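Local coordinates for protein intramolecular trans-sialidase (Macrobdella decora, PDB 3SLI) that catalyses the intramolecular trans-sialidase reaction, cleaving sialosides such as 3'-sialyllactose to release 2,7-anhydro-Neu5Ac, at residues E3-I14 with G169-N180; G470-V478 with S542-S550. All coordinates share one frame; numbering follows the deposited sequence.

Contact 1 (E3-I14 with G169-N180)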
loop_
_atom_site.group_PDB
_atom_site.type_symbol
_atom_site.label_atom_id
_atom_site.label_comp_id
_atom_site.label_asym_id
_atom_site.label_seq_id
_atom_site.Cartn_x
_atom_site.Cartn_y
_atom_site.Cartn_z
ATOM N N GLU A 3 10.541 29.578 -31.559
ATOM C CA GLU A 3 10.132 29.435 -30.162
ATOM C C GLU A 3 8.644 29.112 -30.047
ATOM O O GLU A 3 7.810 29.760 -30.692
ATOM C CB GLU A 3 10.420 30.725 -29.387
ATOM C CG GLU A 3 11.888 30.954 -29.076
ATOM C CD GLU A 3 12.453 29.896 -28.141
ATOM O OE1 GLU A 3 11.838 29.642 -27.079
ATOM O OE2 GLU A 3 13.512 29.318 -28.474
ATOM N N GLY A 4 8.313 28.118 -29.227
ATOM C CA GLY A 4 6.923 27.756 -29.041
ATOM C C GLY A 4 6.544 26.459 -29.716
ATOM O O GLY A 4 7.377 25.580 -29.918
ATOM N N ILE A 5 5.275 26.349 -30.069
ATOM C CA ILE A 5 4.745 25.157 -30.711
ATOM C C ILE A 5 5.293 24.889 -32.116
ATOM O O ILE A 5 5.103 25.687 -33.046
ATOM C CB ILE A 5 3.193 25.201 -30.745
ATOM C CG1 ILE A 5 2.644 25.359 -29.318
ATOM C CG2 ILE A 5 2.636 23.945 -31.383
ATOM C CD1 ILE A 5 1.121 25.498 -29.235
ATOM N N LEU A 6 5.976 23.756 -32.250
ATOM C CA LEU A 6 6.543 23.317 -33.518
ATOM C C LEU A 6 5.552 22.437 -34.268
ATOM O O LEU A 6 5.541 22.408 -35.496
ATOM C CB LEU A 6 7.825 22.501 -33.284
ATOM C CG LEU A 6 9.010 23.156 -32.573
ATOM C CD1 LEU A 6 10.184 22.181 -32.544
ATOM C CD2 LEU A 6 9.398 24.463 -33.287
ATOM N N MET A 7 4.695 21.741 -33.523
ATOM C CA MET A 7 3.750 20.824 -34.133
ATOM C C MET A 7 2.590 20.565 -33.181
ATOM O O MET A 7 2.782 20.500 -31.969
ATOM C CB MET A 7 4.492 19.510 -34.413
ATOM C CG MET A 7 3.755 18.466 -35.220
ATOM S SD MET A 7 4.798 16.979 -35.411
ATOM C CE MET A 7 5.822 17.434 -36.832
ATOM N N GLU A 8 1.388 20.448 -33.732
ATOM C CA GLU A 8 0.204 20.166 -32.943
ATOM C C GLU A 8 -0.718 19.326 -33.799
ATOM O O GLU A 8 -0.820 19.537 -35.010
ATOM C CB GLU A 8 -0.504 21.447 -32.497
ATOM C CG GLU A 8 -1.721 21.166 -31.622
ATOM C CD GLU A 8 -2.394 22.415 -31.082
ATOM O OE1 GLU A 8 -1.688 23.386 -30.733
ATOM O OE2 GLU A 8 -3.640 22.411 -30.980
ATOM N N LYS A 9 -1.358 18.346 -33.178
ATOM C CA LYS A 9 -2.268 17.458 -33.885
ATOM C C LYS A 9 -3.390 17.109 -32.917
ATOM O O LYS A 9 -3.187 17.094 -31.699
ATOM C CB LYS A 9 -1.522 16.199 -34.336
ATOM C CG LYS A 9 -2.029 15.594 -35.634
ATOM C CD LYS A 9 -1.691 16.471 -36.833
ATOM C CE LYS A 9 -2.126 15.808 -38.125
ATOM N NZ LYS A 9 -3.573 15.478 -38.112
ATOM N N ASN A 10 -4.557 16.785 -33.455
ATOM C CA ASN A 10 -5.710 16.493 -32.619
ATOM C C ASN A 10 -6.563 15.339 -33.156
ATOM O O ASN A 10 -6.679 15.157 -34.367
ATOM C CB ASN A 10 -6.537 17.784 -32.491
ATOM C CG ASN A 10 -7.840 17.582 -31.762
ATOM O OD1 ASN A 10 -8.911 17.620 -32.369
ATOM N ND2 ASN A 10 -7.766 17.381 -30.453
ATOM N N ASN A 11 -7.124 14.551 -32.236
ATOM C CA ASN A 11 -7.992 13.409 -32.545
ATOM C C ASN A 11 -7.478 12.463 -33.628
ATOM O O ASN A 11 -8.108 12.291 -34.670
ATOM C CB ASN A 11 -9.413 13.889 -32.876
ATOM C CG ASN A 11 -10.033 14.716 -31.748
ATOM O OD1 ASN A 11 -9.629 14.613 -30.584
ATOM N ND2 ASN A 11 -11.010 15.548 -32.091
ATOM N N VAL A 12 -6.349 11.819 -33.356
ATOM C CA VAL A 12 -5.748 10.898 -34.309
ATOM C C VAL A 12 -5.954 9.435 -33.900
ATOM O O VAL A 12 -5.458 8.995 -32.857
ATOM C CB VAL A 12 -4.225 11.168 -34.449
ATOM C CG1 VAL A 12 -3.626 10.241 -35.487
ATOM C CG2 VAL A 12 -3.967 12.636 -34.810
ATOM N N ASP A 13 -6.698 8.689 -34.710
ATOM C CA ASP A 13 -6.937 7.271 -34.438
ATOM C C ASP A 13 -5.821 6.439 -35.055
ATOM O O ASP A 13 -5.499 6.595 -36.234
ATOM C CB ASP A 13 -8.287 6.822 -35.002
ATOM C CG ASP A 13 -9.464 7.378 -34.221
ATOM O OD1 ASP A 13 -9.319 7.633 -33.009
ATOM O OD2 ASP A 13 -10.544 7.550 -34.824
ATOM N N ILE A 14 -5.236 5.552 -34.260
ATOM C CA ILE A 14 -4.146 4.711 -34.732
ATOM C C ILE A 14 -4.471 3.223 -34.649
ATOM O O ILE A 14 -4.787 2.697 -33.575
ATOM C CB ILE A 14 -2.852 5.022 -33.950
ATOM C CG1 ILE A 14 -2.457 6.483 -34.200
ATOM C CG2 ILE A 14 -1.725 4.065 -34.351
ATOM C CD1 ILE A 14 -1.278 6.958 -33.396
ATOM N N GLY A 169 -2.076 1.145 -30.075
ATOM C CA GLY A 169 -3.379 0.948 -30.679
ATOM C C GLY A 169 -4.308 1.807 -29.846
ATOM O O GLY A 169 -4.268 1.737 -28.611
ATOM N N GLY A 170 -5.068 2.683 -30.496
ATOM C CA GLY A 170 -5.982 3.547 -29.767
ATOM C C GLY A 170 -6.136 4.922 -30.394
ATOM O O GLY A 170 -6.137 5.048 -31.622
ATOM N N THR A 171 -6.233 5.949 -29.553
ATOM C CA THR A 171 -6.403 7.326 -30.010
ATOM C C THR A 171 -5.465 8.333 -29.341
ATOM O O THR A 171 -5.275 8.313 -28.122
ATOM C CB THR A 171 -7.856 7.822 -29.753
ATOM O OG1 THR A 171 -8.786 6.994 -30.463
ATOM C CG2 THR A 171 -8.032 9.284 -30.203
ATOM N N ILE A 172 -4.846 9.189 -30.150
ATOM C CA ILE A 172 -4.007 10.252 -29.614
ATOM C C ILE A 172 -4.993 11.431 -29.619
ATOM O O ILE A 172 -5.341 11.960 -30.679
ATOM C CB ILE A 172 -2.788 10.582 -30.517
ATOM C CG1 ILE A 172 -1.853 9.370 -30.639
ATOM C CG2 ILE A 172 -2.017 11.772 -29.939
ATOM C CD1 ILE A 172 -1.244 8.918 -29.330
ATOM N N GLY A 173 -5.519 11.760 -28.443
ATOM C CA GLY A 173 -6.475 12.847 -28.331
ATOM C C GLY A 173 -5.892 14.182 -28.749
ATOM O O GLY A 173 -6.534 14.958 -29.464
ATOM N N ASP A 174 -4.655 14.435 -28.340
ATOM C CA ASP A 174 -4.000 15.684 -28.665
ATOM C C ASP A 174 -2.508 15.564 -28.414
ATOM O O ASP A 174 -2.076 14.786 -27.564
ATOM C CB ASP A 174 -4.574 16.804 -27.781
ATOM C CG ASP A 174 -4.273 18.195 -28.317
ATOM O OD1 ASP A 174 -5.035 18.676 -29.190
ATOM O OD2 ASP A 174 -3.280 18.806 -27.865
ATOM N N ILE A 175 -1.724 16.286 -29.206
ATOM C CA ILE A 175 -0.284 16.331 -29.033
ATOM C C ILE A 175 0.209 17.727 -29.395
ATOM O O ILE A 175 -0.248 18.321 -30.372
ATOM C CB ILE A 175 0.493 15.275 -29.875
ATOM C CG1 ILE A 175 1.990 15.389 -29.558
ATOM C CG2 ILE A 175 0.236 15.451 -31.374
ATOM C CD1 ILE A 175 2.865 14.415 -30.298
ATOM N N LYS A 176 1.089 18.257 -28.557
ATOM C CA LYS A 176 1.694 19.568 -28.749
ATOM C C LYS A 176 3.177 19.392 -28.475
ATOM O O LYS A 176 3.562 18.819 -27.447
ATOM C CB LYS A 176 1.121 20.593 -27.765
ATOM C CG LYS A 176 -0.274 21.090 -28.096
ATOM C CD LYS A 176 -0.759 22.058 -27.030
ATOM C CE LYS A 176 -2.078 22.710 -27.426
ATOM N NZ LYS A 176 -3.173 21.719 -27.649
ATOM N N VAL A 177 4.001 19.837 -29.415
ATOM C CA VAL A 177 5.450 19.742 -29.291
ATOM C C VAL A 177 5.988 21.172 -29.269
ATOM O O VAL A 177 5.744 21.937 -30.213
ATOM C CB VAL A 177 6.067 18.983 -30.501
ATOM C CG1 VAL A 177 7.566 18.822 -30.322
ATOM C CG2 VAL A 177 5.402 17.628 -30.676
ATOM N N TYR A 178 6.684 21.527 -28.185
ATOM C CA TYR A 178 7.285 22.854 -27.982
ATOM C C TYR A 178 8.804 22.768 -28.051
ATOM O O TYR A 178 9.395 21.802 -27.569
ATOM C CB TYR A 178 6.955 23.387 -26.585
ATOM C CG TYR A 178 5.496 23.598 -26.293
ATOM C CD1 TYR A 178 4.666 22.524 -25.980
ATOM C CD2 TYR A 178 4.945 24.882 -26.300
ATOM C CE1 TYR A 178 3.320 22.719 -25.683
ATOM C CE2 TYR A 178 3.604 25.092 -26.004
ATOM C CZ TYR A 178 2.797 24.008 -25.696
ATOM O OH TYR A 178 1.465 24.208 -25.406
ATOM N N SER A 179 9.444 23.791 -28.603
ATOM C CA SER A 179 10.900 23.815 -28.665
ATOM C C SER A 179 11.440 24.274 -27.313
ATOM O O SER A 179 12.596 24.025 -26.970
ATOM C CB SER A 179 11.372 24.794 -29.745
ATOM O OG SER A 179 10.971 26.115 -29.421
ATOM N N ASN A 180 10.603 24.987 -26.567
ATOM C CA ASN A 180 10.966 25.517 -25.256
ATOM C C ASN A 180 10.590 24.577 -24.104
ATOM O O ASN A 180 9.712 23.718 -24.243
ATOM C CB ASN A 180 10.308 26.894 -25.051
ATOM C CG ASN A 180 8.803 26.863 -25.255
ATOM O OD1 ASN A 180 8.321 26.518 -26.327
ATOM N ND2 ASN A 180 8.055 27.236 -24.227
#

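Contact 2 (G470-V478 with S542-S550)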
loop_
_atom_site.group_PDB
_atom_site.type_symbol
_atom_site.label_atom_id
_atom_site.label_comp_id
_atom_site.label_asym_id
_atom_site.label_seq_id
_atom_site.Cartn_x
_atom_site.Cartn_y
_atom_site.Cartn_z
ATOM N N GLY A 470 -27.218 -14.024 17.452
ATOM C CA GLY A 470 -26.928 -15.307 18.069
ATOM C C GLY A 470 -26.418 -15.216 19.495
ATOM O O GLY A 470 -26.352 -14.137 20.082
ATOM N N GLU A 471 -26.053 -16.367 20.051
ATOM C CA GLU A 471 -25.544 -16.474 21.416
ATOM C C GLU A 471 -24.369 -15.551 21.719
ATOM O O GLU A 471 -24.235 -15.067 22.844
ATOM C CB GLU A 471 -25.103 -17.916 21.704
ATOM C CG GLU A 471 -26.221 -18.950 21.685
ATOM C CD GLU A 471 -27.174 -18.809 22.864
ATOM O OE1 GLU A 471 -26.736 -19.049 24.013
ATOM O OE2 GLU A 471 -28.357 -18.462 22.637
ATOM N N ASN A 472 -23.501 -15.340 20.733
ATOM C CA ASN A 472 -22.321 -14.497 20.936
ATOM C C ASN A 472 -22.444 -13.073 20.392
ATOM O O ASN A 472 -21.431 -12.403 20.153
ATOM C CB ASN A 472 -21.070 -15.178 20.357
ATOM C CG ASN A 472 -20.801 -16.538 20.985
ATOM O OD1 ASN A 472 -21.076 -17.582 20.384
ATOM N ND2 ASN A 472 -20.274 -16.533 22.200
ATOM N N ALA A 473 -23.672 -12.601 20.209
ATOM C CA ALA A 473 -23.892 -11.248 19.706
ATOM C C ALA A 473 -23.148 -10.238 20.581
ATOM O O ALA A 473 -23.202 -10.314 21.810
ATOM C CB ALA A 473 -25.380 -10.931 19.682
ATOM N N GLY A 474 -22.395 -9.346 19.942
ATOM C CA GLY A 474 -21.655 -8.331 20.670
ATOM C C GLY A 474 -20.166 -8.603 20.796
ATOM O O GLY A 474 -19.391 -7.708 21.155
ATOM N N ARG A 475 -19.761 -9.843 20.531
ATOM C CA ARG A 475 -18.359 -10.225 20.611
ATOM C C ARG A 475 -17.558 -9.525 19.505
ATOM O O ARG A 475 -18.016 -9.429 18.363
ATOM C CB ARG A 475 -18.227 -11.751 20.478
ATOM C CG ARG A 475 -16.797 -12.262 20.405
ATOM C CD ARG A 475 -16.744 -13.788 20.418
ATOM N NE ARG A 475 -16.973 -14.308 21.764
ATOM C CZ ARG A 475 -17.048 -15.597 22.085
ATOM N NH1 ARG A 475 -16.917 -16.534 21.152
ATOM N NH2 ARG A 475 -17.226 -15.947 23.354
ATOM N N LEU A 476 -16.385 -9.019 19.872
ATOM C CA LEU A 476 -15.472 -8.333 18.957
ATOM C C LEU A 476 -14.385 -9.324 18.547
ATOM O O LEU A 476 -13.840 -10.019 19.406
ATOM C CB LEU A 476 -14.797 -7.160 19.686
ATOM C CG LEU A 476 -15.369 -5.738 19.697
ATOM C CD1 LEU A 476 -16.754 -5.645 19.091
ATOM C CD2 LEU A 476 -15.305 -5.182 21.102
ATOM N N LEU A 477 -14.047 -9.374 17.260
ATOM C CA LEU A 477 -13.002 -10.283 16.781
ATOM C C LEU A 477 -12.034 -9.608 15.827
ATOM O O LEU A 477 -12.440 -8.837 14.951
ATOM C CB LEU A 477 -13.594 -11.497 16.067
ATOM C CG LEU A 477 -14.545 -12.416 16.835
ATOM C CD1 LEU A 477 -15.982 -12.117 16.410
ATOM C CD2 LEU A 477 -14.193 -13.878 16.545
ATOM N N VAL A 478 -10.756 -9.933 15.988
ATOM C CA VAL A 478 -9.688 -9.406 15.144
ATOM C C VAL A 478 -8.861 -10.593 14.653
ATOM O O VAL A 478 -8.387 -11.402 15.461
ATOM C CB VAL A 478 -8.752 -8.423 15.923
ATOM C CG1 VAL A 478 -7.554 -8.018 15.054
ATOM C CG2 VAL A 478 -9.531 -7.184 16.371
ATOM N N SER A 542 -16.854 -21.163 11.621
ATOM C CA SER A 542 -17.014 -21.314 13.061
ATOM C C SER A 542 -18.487 -21.200 13.400
ATOM O O SER A 542 -19.172 -20.280 12.935
ATOM C CB SER A 542 -16.256 -20.227 13.817
ATOM O OG SER A 542 -16.384 -20.389 15.223
ATOM N N ILE A 543 -18.963 -22.126 14.231
ATOM C CA ILE A 543 -20.355 -22.161 14.668
ATOM C C ILE A 543 -20.418 -21.816 16.155
ATOM O O ILE A 543 -21.488 -21.845 16.753
ATOM C CB ILE A 543 -20.985 -23.572 14.480
ATOM C CG1 ILE A 543 -20.667 -24.123 13.096
ATOM C CG2 ILE A 543 -22.500 -23.492 14.594
ATOM C CD1 ILE A 543 -21.156 -23.252 11.971
ATOM N N ASP A 544 -19.277 -21.488 16.752
ATOM C CA ASP A 544 -19.244 -21.149 18.172
ATOM C C ASP A 544 -18.629 -19.777 18.471
ATOM O O ASP A 544 -17.824 -19.623 19.402
ATOM C CB ASP A 544 -18.553 -22.257 18.984
ATOM C CG ASP A 544 -17.114 -22.514 18.550
ATOM O OD1 ASP A 544 -16.611 -21.851 17.615
ATOM O OD2 ASP A 544 -16.471 -23.390 19.166
ATOM N N GLY A 545 -18.997 -18.794 17.656
ATOM C CA GLY A 545 -18.508 -17.440 17.846
ATOM C C GLY A 545 -17.015 -17.245 17.692
ATOM O O GLY A 545 -16.448 -16.333 18.294
ATOM N N GLY A 546 -16.375 -18.097 16.895
ATOM C CA GLY A 546 -14.942 -17.977 16.678
ATOM C C GLY A 546 -14.016 -18.706 17.641
ATOM O O GLY A 546 -12.794 -18.510 17.593
ATOM N N GLU A 547 -14.571 -19.553 18.505
ATOM C CA GLU A 547 -13.754 -20.296 19.464
ATOM C C GLU A 547 -13.036 -21.485 18.831
ATOM O O GLU A 547 -11.918 -21.823 19.222
ATOM C CB GLU A 547 -14.597 -20.712 20.671
ATOM C CG GLU A 547 -15.074 -19.498 21.468
ATOM C CD GLU A 547 -16.036 -19.848 22.579
ATOM O OE1 GLU A 547 -15.782 -20.846 23.286
ATOM O OE2 GLU A 547 -17.040 -19.122 22.752
ATOM N N THR A 548 -13.678 -22.115 17.855
ATOM C CA THR A 548 -13.076 -23.233 17.126
ATOM C C THR A 548 -13.414 -23.039 15.647
ATOM O O THR A 548 -14.474 -22.480 15.316
ATOM C CB THR A 548 -13.572 -24.629 17.626
ATOM O OG1 THR A 548 -14.976 -24.775 17.378
ATOM C CG2 THR A 548 -13.288 -24.802 19.112
ATOM N N TRP A 549 -12.529 -23.510 14.770
ATOM C CA TRP A 549 -12.697 -23.365 13.325
ATOM C C TRP A 549 -12.500 -24.669 12.553
ATOM O O TRP A 549 -11.673 -25.510 12.928
ATOM C CB TRP A 549 -11.702 -22.321 12.813
ATOM C CG TRP A 549 -11.930 -20.962 13.415
ATOM C CD1 TRP A 549 -11.471 -20.507 14.617
ATOM C CD2 TRP A 549 -12.738 -19.915 12.866
ATOM N NE1 TRP A 549 -11.958 -19.238 14.859
ATOM C CE2 TRP A 549 -12.737 -18.853 13.799
ATOM C CE3 TRP A 549 -13.470 -19.774 11.679
ATOM C CZ2 TRP A 549 -13.442 -17.660 13.577
ATOM C CZ3 TRP A 549 -14.169 -18.589 11.458
ATOM C CH2 TRP A 549 -14.149 -17.548 12.405
ATOM N N SER A 550 -13.250 -24.824 11.467
ATOM C CA SER A 550 -13.141 -26.013 10.629
ATOM C C SER A 550 -11.821 -25.993 9.862
ATOM O O SER A 550 -11.086 -25.003 9.892
ATOM C CB SER A 550 -14.302 -26.083 9.642
ATOM O OG SER A 550 -14.420 -24.886 8.884
#

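Contact 1 (E3-I14 with G169-N180)
The Tyr178 ring is met obliquely by Ile5, whose CG1 comes to 3.5 Å from Tyr178 CE2 while the two side chains run alongside each other in the same direction. The next flat pair on this face, the Asn10 amide and the Asp174 carboxylate, is turned 57° apart. Asn10 ND2 gives its N-H to the anti lone pair of Asp174 OD1 at 3.3 Å, the acceptor lying somewhat out of the plane of the Asn10 amide. Asp174 OD2 takes Lys176 NZ on its syn side at 2.9 Å, and the same ammonium makes a longer, weak salt bridge to Glu8 OE2 at 3.4 Å, probably easing the closeness of the two acids. Farther on, Asp13 OD1 accepts Thr171 OG1 at 2.7 Å, nearly along its C-O axis.

Most of these pairs lie on antiparallel strands 7-14 and 170-178, neighbours in one sheet of the lectin-like, concanavalin-type N-terminal domain; Ile5 with Tyr178 lies beyond the corner at Leu6. A classic beta bulge, with Leu6 and Met7 both facing Val177, shifts the register by one residue. On the other face Met7, Val12 and Ile14 meet Val177 and Ile172; Ile14 CD1 touches Ile172 CG1 at 3.7 Å, while Tyr20 and helix 28-31 cover parts of this face.

Contact 2 (G470-V478 with S542-S550)
Arg475 reaches across to Glu547 and to the backbone of Gly545. Its CG stands opposite the backbone N (chi1 174°), and after an extended start the chain bends at chi3 (-76°), which swings the guanidinium end-on to Glu547. NH1 uses both its hydrogens, with both acceptors in the guanidinium plane: Gly545 O at 2.9 Å, approached from above its carbonyl plane, and Glu547 OE2 at 3.0 Å, on the anti lone pair. NH2 adds a second bond to that same oxygen at 3.2 Å, so one carboxylate atom takes two N-H groups. The carboxylate is turned 53° from the guanidinium, and Glu547, extended beyond CG, crosses Arg475 at about a right angle.

The acceptor loop is an Asp box, Ser-X-Asp-X-Gly-X-Thr-Trp, at Ser542 to Trp549, the signature hairpin turn of sialidase propeller blades. Within it Ser542 OG accepts Gly546 N at 2.8 Å, Asp544 OD1 and OD2 hold Thr548 N and OG1, and Trp549 NE1 bonds to Gly546 O at 3.0 Å while Ser542 CB lies over one face of the indole. Arg475 belongs to the preceding blade, where NE forms a salt bridge with Asp494 and Tyr492 makes a cation-pi contact.

One guanidinium face is overlain, off-centre, by Asn472 ND2. The other end of that amide, OD1, sits 3.6 Å from Gly545 CA, an approach that a residue without a side chain permits. Leu477 packs against the same turn, its CD2 branch 3.8 Å from Gly545 O and also against Gly546 CA.

From the N terminus, strand 5-14 is laid down first, and contact 1 closes when strand 170-178 returns beside it, enclosing most of the lectin-like domain's two sheets in one long loop. The chain then passes through helix 184-191 into the sialidase propeller. Contact 2 opens much later, in the turn leading to strand 476-483, and closes after the rest of that blade and three strands of the next, joining two successive blades. The contacts are in series, neither nesting nor crossing. Their centres are about 61 Å apart, on opposite sides of the chain's centre: one joins the first and last strands of a sheet in the lectin-like domain, the other bridges neighbouring blades.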